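Local structure of probable zinc protease PqqL (Escherichia coli, 6OFT) at residues 24-29 and 204-209; 31-36 and 376-381; 273-278 and 409-414. The protein probably hydrolyses peptide bonds as a periplasmic zinc-dependent endopeptidase of the M16 family, this chain being the first half of the protein. One frame throughout, in Å; residues are numbered along the deposited sequence.

Contact 1: residues 24-29 and 204-209. With PO4 (phosphate ion), chain D.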
# COMPACT_ATOMS: atom_id res chain seq x y z
N PRO A 24 -22.62 -3.11 0.57
CA PRO A 24 -23.44 -2.47 1.61
C PRO A 24 -22.72 -2.40 2.95
O PRO A 24 -22.01 -3.34 3.30
CB PRO A 24 -24.68 -3.36 1.70
CG PRO A 24 -24.21 -4.70 1.23
CD PRO A 24 -23.07 -4.50 0.30
N HIS A 25 -22.90 -1.29 3.68
CA HIS A 25 -22.31 -1.10 5.01
C HIS A 25 -23.11 -0.05 5.76
O HIS A 25 -23.48 0.95 5.17
CB HIS A 25 -20.82 -0.75 4.95
CG HIS A 25 -20.11 -1.02 6.25
ND1 HIS A 25 -20.06 -2.29 6.79
CD2 HIS A 25 -19.47 -0.17 7.09
CE1 HIS A 25 -19.38 -2.18 7.92
NE2 HIS A 25 -19.02 -0.93 8.15
N ALA A 26 -23.40 -0.26 7.04
CA ALA A 26 -24.21 0.70 7.80
C ALA A 26 -23.53 1.13 9.10
O ALA A 26 -24.17 1.25 10.14
CB ALA A 26 -25.60 0.12 8.07
N HIS A 27 -22.22 1.38 9.03
CA HIS A 27 -21.40 1.85 10.15
C HIS A 27 -20.36 2.85 9.58
O HIS A 27 -19.33 2.42 9.04
CB HIS A 27 -20.75 0.67 10.89
CG HIS A 27 -20.05 1.05 12.16
ND1 HIS A 27 -18.67 1.13 12.22
CD2 HIS A 27 -20.56 1.36 13.37
CE1 HIS A 27 -18.38 1.46 13.47
NE2 HIS A 27 -19.49 1.63 14.19
N PRO A 28 -20.64 4.18 9.60
CA PRO A 28 -21.83 4.85 10.17
C PRO A 28 -23.08 4.72 9.30
O PRO A 28 -22.99 4.55 8.08
CB PRO A 28 -21.38 6.31 10.33
CG PRO A 28 -20.30 6.51 9.33
CD PRO A 28 -19.69 5.16 9.04
N LYS A 29 -24.25 4.77 9.95
CA LYS A 29 -25.53 4.68 9.27
C LYS A 29 -25.71 5.88 8.36
O LYS A 29 -25.26 6.98 8.69
CB LYS A 29 -26.67 4.68 10.31
CG LYS A 29 -27.71 3.59 10.10
CD LYS A 29 -27.34 2.28 10.79
CE LYS A 29 -28.31 1.16 10.47
NZ LYS A 29 -27.76 -0.17 10.84
N VAL A 204 -19.47 2.17 -1.41
CA VAL A 204 -19.41 1.42 -0.14
C VAL A 204 -20.20 2.21 0.89
O VAL A 204 -19.85 3.35 1.21
CB VAL A 204 -17.96 1.10 0.37
CG1 VAL A 204 -17.99 0.17 1.59
CG2 VAL A 204 -17.09 0.48 -0.73
N GLY A 205 -21.25 1.61 1.42
CA GLY A 205 -22.04 2.33 2.40
C GLY A 205 -23.49 1.94 2.43
O GLY A 205 -23.89 0.93 1.85
N ASP A 206 -24.27 2.76 3.15
CA ASP A 206 -25.67 2.53 3.50
C ASP A 206 -26.67 2.87 2.39
O ASP A 206 -27.50 3.76 2.54
CB ASP A 206 -25.99 3.28 4.80
CG ASP A 206 -27.11 2.65 5.59
OD1 ASP A 206 -27.57 1.55 5.19
OD2 ASP A 206 -27.53 3.25 6.59
N ILE A 207 -26.64 2.09 1.32
CA ILE A 207 -27.51 2.25 0.15
C ILE A 207 -27.94 0.85 -0.36
O ILE A 207 -27.13 -0.08 -0.33
CB ILE A 207 -26.77 3.12 -0.92
CG1 ILE A 207 -27.69 3.48 -2.10
CG2 ILE A 207 -25.44 2.47 -1.39
CD1 ILE A 207 -27.22 4.68 -2.90
N ASP A 208 -29.19 0.70 -0.83
CA ASP A 208 -29.58 -0.63 -1.30
C ASP A 208 -29.03 -0.90 -2.71
O ASP A 208 -28.61 0.03 -3.39
CB ASP A 208 -31.09 -0.92 -1.15
CG ASP A 208 -32.10 -0.20 -2.04
OD1 ASP A 208 -33.27 -0.07 -1.62
OD2 ASP A 208 -31.75 0.19 -3.17
N SER A 209 -28.99 -2.18 -3.12
CA SER A 209 -28.47 -2.63 -4.42
C SER A 209 -29.10 -1.88 -5.60
O SER A 209 -28.38 -1.38 -6.45
CB SER A 209 -28.68 -4.13 -4.60
OG SER A 209 -28.27 -4.86 -3.45
P PO4 D . -21.91 -5.47 6.30
O1 PO4 D . -20.51 -4.82 6.22
O2 PO4 D . -21.74 -6.93 6.94
O3 PO4 D . -22.91 -4.61 7.21
O4 PO4 D . -22.48 -5.60 4.82
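H25 N donates to G205 O over 3.0 Å, with 152° at the hydrogen. The same oxygen takes a CA-H contact from P24 CA at 3.4 Å, so two consecutive residues converge on one acceptor. The D206 carboxylate lies between A26 and K29: CG lies anti to the backbone N (chi1 -153°), which sets OD1 beside the methyl of A26, 3.8 Å from its CB, while OD2 comes within 3.5 Å of K29 CG. K29 NZ stays 5.5 Å from D206 OD2, short of a salt bridge; the polar partner of OD2 is D30 N. Replacing D206 by an alanine would probably leave D30 N without its carboxylate acceptor and open a gap beside A26 CB and the K29 chain.

P24 and G205 form a parallel bridge where strands 19-24 and 199-205 end side by side in the mixed sheet that also holds strand 31-38, part of the M16 peptidase fold. D206 centres an inverse gamma turn, with I207 N bonded weakly back to G205 O.

At the edge of the H25 ring and in its plane, ND1 gives its hydrogen to phosphate O1 at 2.6 Å. Behind it, NE2 donates to R376 O, so both ring nitrogens fix the imidazole's rotation, consistent with a protonated ring. Q373 NE2 also bonds this ion, which probably comes from the crystallisation liquor.

Contact 2: residues 31-36 and 376-381. With PO4 (phosphate ion), chain D.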
# COMPACT_ATOMS: atom_id res chain seq x y z
N GLN A 31 -24.36 6.73 5.61
CA GLN A 31 -23.14 7.24 5.03
C GLN A 31 -22.74 6.35 3.86
O GLN A 31 -22.97 5.15 3.91
CB GLN A 31 -22.00 7.34 6.07
CG GLN A 31 -20.82 8.23 5.61
CD GLN A 31 -21.09 9.72 5.64
OE1 GLN A 31 -22.08 10.20 6.19
NE2 GLN A 31 -20.20 10.50 5.05
N VAL A 32 -22.17 6.96 2.81
CA VAL A 32 -21.68 6.26 1.62
C VAL A 32 -20.37 6.89 1.14
O VAL A 32 -20.19 8.10 1.23
CB VAL A 32 -22.75 6.21 0.49
CG1 VAL A 32 -23.02 7.60 -0.10
CG2 VAL A 32 -22.37 5.22 -0.60
N ASN A 33 -19.46 6.05 0.64
CA ASN A 33 -18.23 6.44 0.00
C ASN A 33 -18.43 6.18 -1.47
O ASN A 33 -18.96 5.13 -1.86
CB ASN A 33 -17.04 5.63 0.52
CG ASN A 33 -16.47 6.14 1.81
OD1 ASN A 33 -16.86 7.20 2.33
ND2 ASN A 33 -15.55 5.38 2.37
N LEU A 34 -18.11 7.19 -2.28
CA LEU A 34 -18.19 7.12 -3.74
C LEU A 34 -16.79 7.43 -4.22
O LEU A 34 -16.28 8.53 -3.97
CB LEU A 34 -19.21 8.12 -4.32
CG LEU A 34 -20.66 8.05 -3.81
CD1 LEU A 34 -21.48 9.18 -4.40
CD2 LEU A 34 -21.32 6.69 -4.15
N TRP A 35 -16.10 6.42 -4.78
CA TRP A 35 -14.73 6.57 -5.25
C TRP A 35 -14.64 6.23 -6.72
O TRP A 35 -15.10 5.15 -7.13
CB TRP A 35 -13.75 5.63 -4.50
CG TRP A 35 -13.43 5.93 -3.06
CD1 TRP A 35 -14.13 6.73 -2.19
CD2 TRP A 35 -12.38 5.33 -2.29
NE1 TRP A 35 -13.53 6.71 -0.95
CE2 TRP A 35 -12.46 5.85 -0.98
CE3 TRP A 35 -11.37 4.38 -2.59
CZ2 TRP A 35 -11.60 5.44 0.05
CZ3 TRP A 35 -10.49 4.01 -1.58
CH2 TRP A 35 -10.59 4.54 -0.29
N LEU A 36 -13.99 7.10 -7.50
CA LEU A 36 -13.71 6.85 -8.91
C LEU A 36 -12.23 6.47 -8.99
O LEU A 36 -11.35 7.27 -8.64
CB LEU A 36 -14.04 8.05 -9.81
CG LEU A 36 -13.62 7.88 -11.29
CD1 LEU A 36 -14.38 6.70 -11.98
CD2 LEU A 36 -13.77 9.21 -12.07
N ARG A 376 -17.25 -2.71 10.98
CA ARG A 376 -15.97 -2.39 10.34
C ARG A 376 -15.86 -0.90 10.00
O ARG A 376 -16.86 -0.27 9.69
CB ARG A 376 -15.79 -3.20 9.04
CG ARG A 376 -15.46 -4.66 9.26
CD ARG A 376 -15.41 -5.39 7.93
NE ARG A 376 -16.75 -5.60 7.36
CZ ARG A 376 -16.98 -6.28 6.25
NH1 ARG A 376 -15.98 -6.82 5.56
NH2 ARG A 376 -18.22 -6.41 5.79
N ASP A 377 -14.64 -0.36 10.05
CA ASP A 377 -14.36 1.03 9.69
C ASP A 377 -14.65 1.18 8.20
O ASP A 377 -14.14 0.40 7.39
CB ASP A 377 -12.88 1.36 9.98
CG ASP A 377 -12.51 2.76 9.56
OD1 ASP A 377 -12.93 3.71 10.24
OD2 ASP A 377 -11.84 2.90 8.52
N LEU A 378 -15.53 2.14 7.85
CA LEU A 378 -15.96 2.38 6.47
C LEU A 378 -14.79 2.67 5.52
O LEU A 378 -14.67 2.04 4.46
CB LEU A 378 -17.02 3.50 6.42
CG LEU A 378 -17.60 3.85 5.04
CD1 LEU A 378 -18.33 2.67 4.40
CD2 LEU A 378 -18.49 5.06 5.12
N ARG A 379 -13.92 3.61 5.93
CA ARG A 379 -12.72 4.00 5.18
C ARG A 379 -11.80 2.80 4.86
O ARG A 379 -11.44 2.59 3.70
CB ARG A 379 -11.97 5.11 5.95
CG ARG A 379 -10.60 5.44 5.36
CD ARG A 379 -10.26 6.91 5.37
NE ARG A 379 -9.32 7.21 4.29
CZ ARG A 379 -9.67 7.66 3.09
NH1 ARG A 379 -10.95 7.91 2.81
NH2 ARG A 379 -8.75 7.89 2.16
N MET A 380 -11.44 2.00 5.89
CA MET A 380 -10.58 0.82 5.78
C MET A 380 -11.21 -0.23 4.85
O MET A 380 -10.51 -0.82 4.04
CB MET A 380 -10.28 0.24 7.17
CG MET A 380 -9.37 -0.99 7.15
SD MET A 380 -7.80 -0.77 6.24
CE MET A 380 -7.00 0.55 7.23
N LEU A 381 -12.52 -0.46 4.97
CA LEU A 381 -13.26 -1.39 4.13
C LEU A 381 -13.26 -0.89 2.66
O LEU A 381 -13.02 -1.69 1.75
CB LEU A 381 -14.68 -1.56 4.68
CG LEU A 381 -15.65 -2.43 3.89
CD1 LEU A 381 -15.15 -3.87 3.77
CD2 LEU A 381 -17.03 -2.39 4.51
P PO4 D . -21.91 -5.47 6.30
O1 PO4 D . -20.51 -4.82 6.22
O2 PO4 D . -21.74 -6.93 6.94
O3 PO4 D . -22.91 -4.61 7.21
O4 PO4 D . -22.48 -5.60 4.82
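L378, in the first turn of helix 378-391, points its isobutyl group at N33 on strand 31-38, giving a helix-on-sheet packing in which the N-terminal end of the helix lies against the six-stranded mixed sheet of this M16 peptidase fold. L378 has its CG anti to the backbone N (chi1 -179°), which directs the branch to the strand. There the two side chains meet from opposite directions: L378 CG is 3.7 Å from N33 ND2, and L378 CD2 is 3.9 Å from N33 OD1. The same CD2 touches the aliphatic part of Q31, whose CG is 4.0 Å away and whose chain crosses that of L378 at about a right angle.

L378 offers only carbon, so these are van der Waals contacts; the polar ends of N33 and Q31 bond elsewhere. N33 ND2 bonds to T382 OG1, one helical turn beyond L378, and T382 OG1 also bonds to L378 O. N33 OD1 and Q31 NE2 share S101 OG on strand 96-103. The amide of N33 thus bridges helix and neighbouring strand and is held against rotation.

R379 makes the second approach. Its chain is bent at chi2 and reaches the indole of W35, with R379 NH1 3.8 Å from W35 CZ2. The guanidinium and ring planes are 47° apart, so this is no stack. The side chain of R379 lies about 12 Å from that of E57, the predicted proton acceptor.

D377 caps the helix: its OD2 accepts from M380 N at 2.8 Å. Just before it, the guanidinium of R376 has L381 CD1 on one face, 3.5 Å above the plane and displaced toward the rim, and at the edge of the group R376 NH2 donates to phosphate O1 over 2.8 Å, with 146° at the hydrogen.

Contact 3: residues 273-278 and 409-414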
# COMPACT_ATOMS: atom_id res chain seq x y z
N SER A 273 -1.71 -19.67 -3.84
CA SER A 273 -1.20 -18.32 -3.57
C SER A 273 -1.69 -17.78 -2.20
O SER A 273 -0.97 -17.01 -1.58
CB SER A 273 -1.47 -17.36 -4.72
OG SER A 273 -2.86 -17.21 -4.99
N PHE A 274 -2.84 -18.27 -1.71
CA PHE A 274 -3.33 -17.93 -0.37
C PHE A 274 -2.33 -18.50 0.67
O PHE A 274 -1.99 -17.81 1.63
CB PHE A 274 -4.74 -18.50 -0.11
CG PHE A 274 -5.34 -18.17 1.24
CD1 PHE A 274 -5.08 -18.97 2.35
CD2 PHE A 274 -6.15 -17.05 1.41
CE1 PHE A 274 -5.62 -18.66 3.61
CE2 PHE A 274 -6.69 -16.74 2.67
CZ PHE A 274 -6.42 -17.55 3.76
N ILE A 275 -1.87 -19.75 0.46
CA ILE A 275 -0.92 -20.45 1.34
C ILE A 275 0.44 -19.75 1.32
O ILE A 275 1.02 -19.55 2.38
CB ILE A 275 -0.82 -21.97 1.02
CG1 ILE A 275 -2.13 -22.71 1.38
CG2 ILE A 275 0.38 -22.62 1.75
CD1 ILE A 275 -2.35 -24.01 0.60
N GLU A 276 0.95 -19.41 0.11
CA GLU A 276 2.24 -18.73 -0.06
C GLU A 276 2.28 -17.42 0.73
O GLU A 276 3.25 -17.18 1.45
CB GLU A 276 2.54 -18.49 -1.55
CG GLU A 276 3.78 -17.64 -1.83
CD GLU A 276 4.94 -18.33 -2.52
OE1 GLU A 276 4.70 -19.19 -3.39
OE2 GLU A 276 6.10 -17.98 -2.20
N GLN A 277 1.22 -16.60 0.63
CA GLN A 277 1.14 -15.32 1.34
C GLN A 277 1.05 -15.56 2.84
O GLN A 277 1.68 -14.83 3.61
CB GLN A 277 -0.06 -14.47 0.85
CG GLN A 277 -0.10 -13.01 1.38
CD GLN A 277 -0.69 -12.81 2.78
OE1 GLN A 277 -1.31 -13.70 3.37
NE2 GLN A 277 -0.52 -11.61 3.34
N ALA A 278 0.24 -16.55 3.26
CA ALA A 278 0.07 -16.90 4.68
C ALA A 278 1.39 -17.36 5.32
O ALA A 278 1.63 -17.08 6.49
CB ALA A 278 -1.00 -17.97 4.84
N TRP A 409 -4.52 -23.37 6.25
CA TRP A 409 -3.38 -23.26 7.16
C TRP A 409 -2.90 -24.61 7.69
O TRP A 409 -1.79 -24.68 8.20
CB TRP A 409 -3.65 -22.30 8.33
CG TRP A 409 -3.74 -20.84 7.99
CD1 TRP A 409 -3.42 -20.24 6.81
CD2 TRP A 409 -4.13 -19.78 8.88
NE1 TRP A 409 -3.60 -18.88 6.91
CE2 TRP A 409 -4.04 -18.57 8.16
CE3 TRP A 409 -4.56 -19.74 10.22
CZ2 TRP A 409 -4.37 -17.33 8.73
CZ3 TRP A 409 -4.88 -18.51 10.79
CH2 TRP A 409 -4.79 -17.33 10.04
N GLN A 410 -3.69 -25.70 7.51
CA GLN A 410 -3.24 -27.03 7.96
C GLN A 410 -2.13 -27.58 7.04
O GLN A 410 -1.40 -28.50 7.41
CB GLN A 410 -4.41 -28.01 8.20
CG GLN A 410 -5.23 -28.41 6.98
CD GLN A 410 -6.66 -28.81 7.30
OE1 GLN A 410 -7.40 -28.11 8.02
NE2 GLN A 410 -7.10 -29.91 6.74
N GLN A 411 -1.93 -26.93 5.88
CA GLN A 411 -0.83 -27.23 4.95
C GLN A 411 0.46 -26.48 5.38
O GLN A 411 1.53 -26.74 4.83
CB GLN A 411 -1.23 -26.83 3.51
CG GLN A 411 -2.12 -27.87 2.86
CD GLN A 411 -2.60 -27.43 1.53
OE1 GLN A 411 -1.85 -27.39 0.55
NE2 GLN A 411 -3.87 -27.08 1.45
N ILE A 412 0.34 -25.55 6.34
CA ILE A 412 1.49 -24.78 6.85
C ILE A 412 2.05 -25.51 8.07
O ILE A 412 1.34 -25.69 9.06
CB ILE A 412 1.12 -23.30 7.14
CG1 ILE A 412 0.55 -22.64 5.86
CG2 ILE A 412 2.33 -22.52 7.73
CD1 ILE A 412 -0.12 -21.32 6.07
N THR A 413 3.29 -25.99 7.97
CA THR A 413 3.92 -26.74 9.05
C THR A 413 5.21 -26.08 9.48
O THR A 413 5.68 -25.15 8.83
CB THR A 413 4.19 -28.21 8.64
OG1 THR A 413 5.09 -28.23 7.54
CG2 THR A 413 2.91 -28.99 8.34
N VAL A 414 5.80 -26.58 10.58
CA VAL A 414 7.09 -26.15 11.09
C VAL A 414 8.14 -26.49 10.01
O VAL A 414 9.07 -25.72 9.80
CB VAL A 414 7.32 -26.86 12.44
CG1 VAL A 414 8.79 -27.19 12.69
CG2 VAL A 414 6.73 -26.04 13.58
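A short 3-10 turn, residues 409-411, links helix 398-408 to helix 414-425, and one side of helix 271-296 packs against it. The turn is documented by the bond from I412 N to W409 O, at 3.0 Å. From the helix come F274, I275 and A278, whose spacing puts them on one side of it. No hydrogen bond crosses the interface; the contact is van der Waals throughout, partly between carbon and polar atoms.

A278 offers only a methyl, yet it meets W409 at the start of the turn and I412 just after it. Its CB sits 3.4 Å from W409 NE1, a tight approach, and 3.7 Å from I412 CD1. W409 has CG anti to its carbonyl carbon (chi1 -69°), which carries the indole back to the helix with its NE1 side leading. F274 reaches the same part of the indole, F274 CE1 lying 3.9 Å from W409 NE1. The phenyl and the five-membered ring are near parallel, inclined by 28° with centroids 5.9 Å apart, and displaced until little of one ring covers the other.

I275 uses its two branches separately. CG2 passes I412 CG1 at 4.1 Å, the two isoleucine chains running antiparallel alongside one another, whereas CD1 rests on the amide of Q411, 3.4 Å from OE1 and 3.5 Å from NE2. That chain, extended beyond CG, crosses I275 at about a right angle.

K359 NZ bonds both W409 O and I412 O, tying the turn to helix 352-371, whose R362, L363 and L366 also touch the indole of W409. M282, farther along helix 271-296, meets W409 and I412, F274 packs on L404, S405 and L408 of helix 398-408, and T413 caps the start of helix 414-425.

How the contacts relate
From the N terminus, strand 19-24 runs into the loop 24-29, which contact 1 joins to 204-209 at the end of strand 199-205, closing a loop of 174 residues. Contact 2 opens at 31-36, inside that loop, and closes at 376-381, bringing helix 378-391 onto the sheet of strand 31-38, so the two cross. They touch, with centres about 9 Å apart: V204 and N33 are backbone partners, and both contacts reach one phosphate. Contact 3, from 273-278 to 409-414, opens after contact 1 has closed and crosses contact 2. It packs helix 271-296 on the connection between helices 398-408 and 414-425, its centre about 34 Å from that of contact 1 and about 30 Å from that of contact 2.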